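Local atomic coordinates of inactive Zymogen C11 Protease (Parabacteroides distasonis, PDB entry 6MZO), a protein that is a clostripain-like protease of family C11 in its inactive zymogen form, probably a cysteine peptidase that cleaves polypeptide chains once activated. Residues Val302-Ala311 and Tyr322-Leu331. Numbering follows the deposited sequence.
Sequences VIYKATTPKA and YLPVNKYSGL
A two-stranded antiparallel hairpin, 310-313 with 321-324, closes one end of this contact: A311 and L323 form its hydrogen-bonded pair, A311 N donating to L323 O (2.8 Å) and L323 N donating back to A311 O. V325 N adds a third rung to P309 O (2.9 Å, 169° at the hydrogen), carrying the pairing just past the strand, and V325 CG2 packs on A311 CB. The two chains then separate around T307 and Y328, closing up again at K305 and G330; where they part, a water donates to T308 O and to V325 O (2.7 Å). T308 O also accepts a hydrogen bond from the T307 hydroxyl, in its carbonyl plane and on a lone pair. The T307 chi1 of -179° turns that hydroxyl along its own chain and leaves the methyl CG2 beside Y328 CD2. T307 CB sits over the centre of the Y328 ring, 3.7 Å from the centroid, in a CH-pi contact; G330 N, from the ring's own segment, lies above the opposite face. The tyrosine hydroxyl bonds to I227 O of strand 226-231, the neighbour of edge strand 302-307 in the main sheet. Farther along, K305 lays its aliphatic chain past the ring, CB 3.8 Å from Y328 CE2, and brings CE to 3.2 Å from Y328 O. V302 CG2 meets L331 CD1 at 3.8 Å. Backbone bonds thus fix the hairpin end and a water bridges the turn at T308, whereas Y328 to L331 lie against the edge strand through the tyrosine ring and aliphatic contacts, without continuing the sheet's hydrogen-bond ladder.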
ATOM      1  N   VAL A 302      -6.484  -8.307  10.022  1.00 23.91           N
ATOM      2  CA  VAL A 302      -5.454  -7.294  10.248  1.00 21.19           C
ATOM      3  C   VAL A 302      -4.483  -7.914  11.298  1.00 27.25           C
ATOM      4  O   VAL A 302      -4.764  -7.878  12.540  1.00 27.34           O
ATOM      5  CB  VAL A 302      -6.042  -5.999  10.685  1.00 21.67           C
ATOM      6  CG1 VAL A 302      -4.891  -4.957  10.926  1.00 24.71           C
ATOM      7  CG2 VAL A 302      -7.020  -5.409   9.608  1.00 25.77           C
ATOM      8  N   ILE A 303      -3.389  -8.524  10.843  1.00 24.66           N
ATOM      9  CA  ILE A 303      -2.596  -9.346  11.736  1.00 26.96           C
ATOM     10  C   ILE A 303      -1.586  -8.556  12.523  1.00 24.27           C
ATOM     11  O   ILE A 303      -1.112  -9.053  13.564  1.00 27.45           O
ATOM     12  CB  ILE A 303      -1.870 -10.532  11.016  1.00 27.31           C
ATOM     13  CG1 ILE A 303      -0.874  -9.987   9.969  1.00 25.24           C
ATOM     14  CG2 ILE A 303      -2.956 -11.454  10.449  1.00 29.72           C
ATOM     15  CD1 ILE A 303       0.136 -11.100   9.563  1.00 30.95           C
ATOM     16  N   TYR A 304      -1.290  -7.330  12.054  1.00 23.19           N
ATOM     17  CA  TYR A 304      -0.437  -6.414  12.799  1.00 23.77           C
ATOM     18  C   TYR A 304      -0.883  -5.030  12.457  1.00 23.27           C
ATOM     19  O   TYR A 304      -1.175  -4.752  11.279  1.00 25.42           O
ATOM     20  CB  TYR A 304       1.040  -6.623  12.432  1.00 24.46           C
ATOM     21  CG  TYR A 304       1.932  -5.623  13.160  1.00 25.04           C
ATOM     22  CD1 TYR A 304       2.410  -5.875  14.439  1.00 30.44           C
ATOM     23  CD2 TYR A 304       2.191  -4.377  12.576  1.00 25.37           C
ATOM     24  CE1 TYR A 304       3.193  -4.949  15.079  1.00 31.52           C
ATOM     25  CE2 TYR A 304       2.990  -3.400  13.207  1.00 28.53           C
ATOM     26  CZ  TYR A 304       3.442  -3.689  14.473  1.00 29.52           C
ATOM     27  OH  TYR A 304       4.269  -2.819  15.175  1.00 30.98           O
ATOM     28  N   LYS A 305      -0.946  -4.141  13.461  1.00 23.59           N
ATOM     29  CA  LYS A 305      -1.185  -2.720  13.205  1.00 22.36           C
ATOM     30  C   LYS A 305      -0.481  -1.897  14.267  1.00 25.94           C
ATOM     31  O   LYS A 305      -0.273  -2.340  15.422  1.00 28.40           O
ATOM     32  CB  LYS A 305      -2.650  -2.395  13.166  1.00 24.08           C
ATOM     33  CG  LYS A 305      -3.329  -2.499  14.572  1.00 26.57           C
ATOM     34  CD  LYS A 305      -4.780  -1.971  14.494  1.00 29.54           C
ATOM     35  CE  LYS A 305      -5.381  -2.000  15.905  1.00 38.49           C
ATOM     36  NZ  LYS A 305      -5.496  -3.391  16.301  1.00 44.76           N
ATOM     37  N   ALA A 306      -0.045  -0.712  13.892  1.00 23.41           N
ATOM     38  CA  ALA A 306       0.557   0.167  14.863  1.00 26.46           C
ATOM     39  C   ALA A 306       0.360   1.596  14.435  1.00 26.31           C
ATOM     40  O   ALA A 306       0.342   1.923  13.248  1.00 24.24           O
ATOM     41  CB  ALA A 306       2.041  -0.137  15.051  1.00 25.91           C
ATOM     42  N   THR A 307       0.228   2.479  15.441  1.00 26.41           N
ATOM     43  CA  THR A 307       0.149   3.892  15.151  1.00 28.71           C
ATOM     44  C   THR A 307       0.816   4.746  16.248  1.00 30.75           C
ATOM     45  O   THR A 307       0.818   4.390  17.454  1.00 31.44           O
ATOM     46  CB  THR A 307      -1.328   4.361  15.023  1.00 30.65           C
ATOM     47  OG1 THR A 307      -1.359   5.750  14.706  1.00 27.01           O
ATOM     48  CG2 THR A 307      -2.108   4.124  16.391  1.00 29.74           C
ATOM     49  N   THR A 308       1.324   5.893  15.822  1.00 27.11           N
ATOM     50  CA  THR A 308       1.770   6.947  16.737  1.00 30.01           C
ATOM     51  C   THR A 308       0.532   7.728  17.241  1.00 31.63           C
ATOM     52  O   THR A 308      -0.568   7.502  16.746  1.00 29.42           O
ATOM     53  CB  THR A 308       2.760   7.901  16.002  1.00 31.39           C
ATOM     54  OG1 THR A 308       2.184   8.315  14.770  1.00 29.94           O
ATOM     55  CG2 THR A 308       4.102   7.179  15.682  1.00 28.92           C
ATOM     56  N   PRO A 309       0.728   8.662  18.191  1.00 33.85           N
ATOM     57  CA  PRO A 309      -0.415   9.454  18.665  1.00 32.99           C
ATOM     58  C   PRO A 309      -1.065  10.320  17.577  1.00 33.87           C
ATOM     59  O   PRO A 309      -2.295  10.435  17.569  1.00 34.11           O
ATOM     60  CB  PRO A 309       0.204  10.312  19.766  1.00 36.45           C
ATOM     61  CG  PRO A 309       1.363   9.562  20.219  1.00 35.93           C
ATOM     62  CD  PRO A 309       1.941   8.980  18.956  1.00 32.53           C
ATOM     63  N   LYS A 310      -0.282  10.810  16.611  1.00 34.24           N
ATOM     64  CA  LYS A 310      -0.834  11.557  15.479  1.00 33.73           C
ATOM     65  C   LYS A 310      -0.432  10.989  14.155  1.00 35.33           C
ATOM     66  O   LYS A 310       0.533  10.214  14.098  1.00 33.62           O
ATOM     67  CB  LYS A 310      -0.352  12.991  15.542  1.00 33.41           C
ATOM     68  CG  LYS A 310      -0.848  13.676  16.882  1.00 48.88           C
ATOM     69  CD  LYS A 310      -0.755  15.212  16.954  1.00 53.09           C
ATOM     70  CE  LYS A 310      -1.078  15.740  18.395  1.00 53.30           C
ATOM     71  NZ  LYS A 310      -2.426  15.255  18.864  1.00 53.54           N
ATOM     72  N   ALA A 311      -1.176  11.402  13.130  1.00 30.65           N
ATOM     73  CA  ALA A 311      -0.894  11.069  11.735  1.00 30.56           C
ATOM     74  C   ALA A 311      -0.468  12.357  11.056  1.00 32.16           C
ATOM     75  O   ALA A 311      -0.999  13.458  11.362  1.00 33.64           O
ATOM     76  CB  ALA A 311      -2.131  10.454  11.040  1.00 28.53           C
ATOM     77  N   TYR A 322      -0.767  17.787  11.406  1.00 49.36           N
ATOM     78  CA  TYR A 322      -0.723  16.598  12.249  1.00 47.45           C
ATOM     79  C   TYR A 322      -2.069  16.498  12.902  1.00 44.91           C
ATOM     80  O   TYR A 322      -2.526  17.433  13.533  1.00 48.06           O
ATOM     81  CB  TYR A 322       0.388  16.645  13.298  1.00 51.53           C
ATOM     82  CG  TYR A 322       1.777  16.624  12.710  1.00 57.07           C
ATOM     83  CD1 TYR A 322       2.372  17.795  12.259  1.00 63.66           C
ATOM     84  CD2 TYR A 322       2.488  15.434  12.598  1.00 54.98           C
ATOM     85  CE1 TYR A 322       3.643  17.789  11.710  1.00 65.77           C
ATOM     86  CE2 TYR A 322       3.773  15.408  12.050  1.00 59.21           C
ATOM     87  CZ  TYR A 322       4.344  16.589  11.601  1.00 64.19           C
ATOM     88  OH  TYR A 322       5.615  16.594  11.055  1.00 65.41           O
ATOM     89  N   LEU A 323      -2.713  15.359  12.738  1.00 39.11           N
ATOM     90  CA  LEU A 323      -4.040  15.147  13.271  1.00 36.74           C
ATOM     91  C   LEU A 323      -3.996  13.954  14.217  1.00 37.10           C
ATOM     92  O   LEU A 323      -3.325  12.979  13.964  1.00 35.94           O
ATOM     93  CB  LEU A 323      -5.054  14.886  12.114  1.00 38.96           C
ATOM     94  CG  LEU A 323      -5.249  16.029  11.117  1.00 42.54           C
ATOM     95  CD1 LEU A 323      -6.210  15.575  10.000  1.00 41.77           C
ATOM     96  CD2 LEU A 323      -5.803  17.276  11.767  1.00 46.51           C
ATOM     97  N   PRO A 324      -4.768  13.987  15.289  1.00 34.71           N
ATOM     98  CA  PRO A 324      -4.864  12.946  16.324  1.00 35.42           C
ATOM     99  C   PRO A 324      -5.473  11.647  15.798  1.00 34.81           C
ATOM    100  O   PRO A 324      -6.456  11.668  15.067  1.00 31.27           O
ATOM    101  CB  PRO A 324      -5.753  13.615  17.396  1.00 39.13           C
ATOM    102  CG  PRO A 324      -6.647  14.495  16.552  1.00 38.20           C
ATOM    103  CD  PRO A 324      -5.643  15.130  15.621  1.00 37.29           C
ATOM    104  N   VAL A 325      -4.808  10.530  16.108  1.00 32.42           N
ATOM    105  CA  VAL A 325      -5.347   9.196  15.825  1.00 29.19           C
ATOM    106  C   VAL A 325      -5.930   8.728  17.117  1.00 30.95           C
ATOM    107  O   VAL A 325      -5.207   8.229  17.982  1.00 32.68           O
ATOM    108  CB  VAL A 325      -4.271   8.239  15.342  1.00 28.29           C
ATOM    109  CG1 VAL A 325      -4.870   6.827  15.153  1.00 29.10           C
ATOM    110  CG2 VAL A 325      -3.762   8.742  13.993  1.00 28.48           C
ATOM    111  N   ASN A 326      -7.240   8.972  17.271  1.00 34.00           N
ATOM    112  CA  ASN A 326      -7.929   8.596  18.496  1.00 35.93           C
ATOM    113  C   ASN A 326      -8.547   7.198  18.403  1.00 34.94           C
ATOM    114  O   ASN A 326      -8.735   6.561  19.429  1.00 39.66           O
ATOM    115  CB  ASN A 326      -9.028   9.612  18.857  1.00 39.16           C
ATOM    116  CG  ASN A 326      -8.491  11.023  19.109  1.00 48.10           C
ATOM    117  OD1 ASN A 326      -9.063  12.010  18.631  1.00 51.55           O
ATOM    118  ND2 ASN A 326      -7.386  11.127  19.843  1.00 49.58           N
ATOM    119  N   LYS A 327      -8.848   6.720  17.188  1.00 30.47           N
ATOM    120  CA  LYS A 327      -9.393   5.368  16.935  1.00 29.39           C
ATOM    121  C   LYS A 327      -8.573   4.793  15.823  1.00 31.73           C
ATOM    122  O   LYS A 327      -8.356   5.484  14.835  1.00 30.84           O
ATOM    123  CB  LYS A 327     -10.866   5.378  16.518  1.00 30.76           C
ATOM    124  CG  LYS A 327     -11.763   5.869  17.739  1.00 29.74           C
ATOM    125  CD  LYS A 327     -13.192   5.932  17.331  1.00 35.40           C
ATOM    126  CE  LYS A 327     -14.047   6.409  18.528  1.00 44.72           C
ATOM    127  NZ  LYS A 327     -15.465   6.609  18.088  1.00 50.59           N
ATOM    128  N   TYR A 328      -8.111   3.553  15.959  1.00 27.15           N
ATOM    129  CA  TYR A 328      -7.205   3.059  14.902  1.00 25.10           C
ATOM    130  C   TYR A 328      -7.448   1.594  14.675  1.00 22.70           C
ATOM    131  O   TYR A 328      -7.021   0.749  15.528  1.00 27.79           O
ATOM    132  CB  TYR A 328      -5.743   3.315  15.326  1.00 24.34           C
ATOM    133  CG  TYR A 328      -4.784   2.854  14.268  1.00 24.51           C
ATOM    134  CD1 TYR A 328      -4.758   3.497  13.076  1.00 23.73           C
ATOM    135  CD2 TYR A 328      -3.897   1.764  14.481  1.00 25.09           C
ATOM    136  CE1 TYR A 328      -3.923   3.082  12.028  1.00 21.07           C
ATOM    137  CE2 TYR A 328      -3.029   1.345  13.439  1.00 25.55           C
ATOM    138  CZ  TYR A 328      -3.064   2.017  12.241  1.00 23.30           C
ATOM    139  OH  TYR A 328      -2.277   1.623  11.194  1.00 23.45           O
ATOM    140  N   SER A 329      -8.116   1.243  13.546  1.00 23.70           N
ATOM    141  CA  SER A 329      -8.378  -0.192  13.266  1.00 24.19           C
ATOM    142  C   SER A 329      -7.340  -0.816  12.301  1.00 22.72           C
ATOM    143  O   SER A 329      -7.283  -2.041  12.114  1.00 25.71           O
ATOM    144  CB  SER A 329      -9.823  -0.335  12.713  1.00 25.69           C
ATOM    145  OG  SER A 329      -9.882   0.226  11.401  1.00 26.59           O
ATOM    146  N   GLY A 330      -6.476   0.039  11.738  1.00 22.55           N
ATOM    147  CA  GLY A 330      -5.443  -0.409  10.778  1.00 22.26           C
ATOM    148  C   GLY A 330      -5.971  -0.412   9.350  1.00 22.71           C
ATOM    149  O   GLY A 330      -5.221  -0.639   8.439  1.00 22.63           O
ATOM    150  N   LEU A 331      -7.280  -0.115   9.154  1.00 20.37           N
ATOM    151  CA  LEU A 331      -7.814  -0.030   7.778  1.00 18.16           C
ATOM    152  C   LEU A 331      -8.643   1.254   7.653  1.00 18.56           C
ATOM    153  O   LEU A 331      -9.392   1.583   8.535  1.00 22.00           O
ATOM    154  CB  LEU A 331      -8.723  -1.211   7.395  1.00 20.05           C
ATOM    155  CG  LEU A 331      -7.926  -2.528   7.123  1.00 20.31           C
ATOM    156  CD1 LEU A 331      -8.960  -3.646   6.914  1.00 20.85           C
ATOM    157  CD2 LEU A 331      -7.119  -2.346   5.901  1.00 18.65           C
TER
HETATM  158  O   HOH W   1      -2.875   7.006  18.411  1.00 36.69           O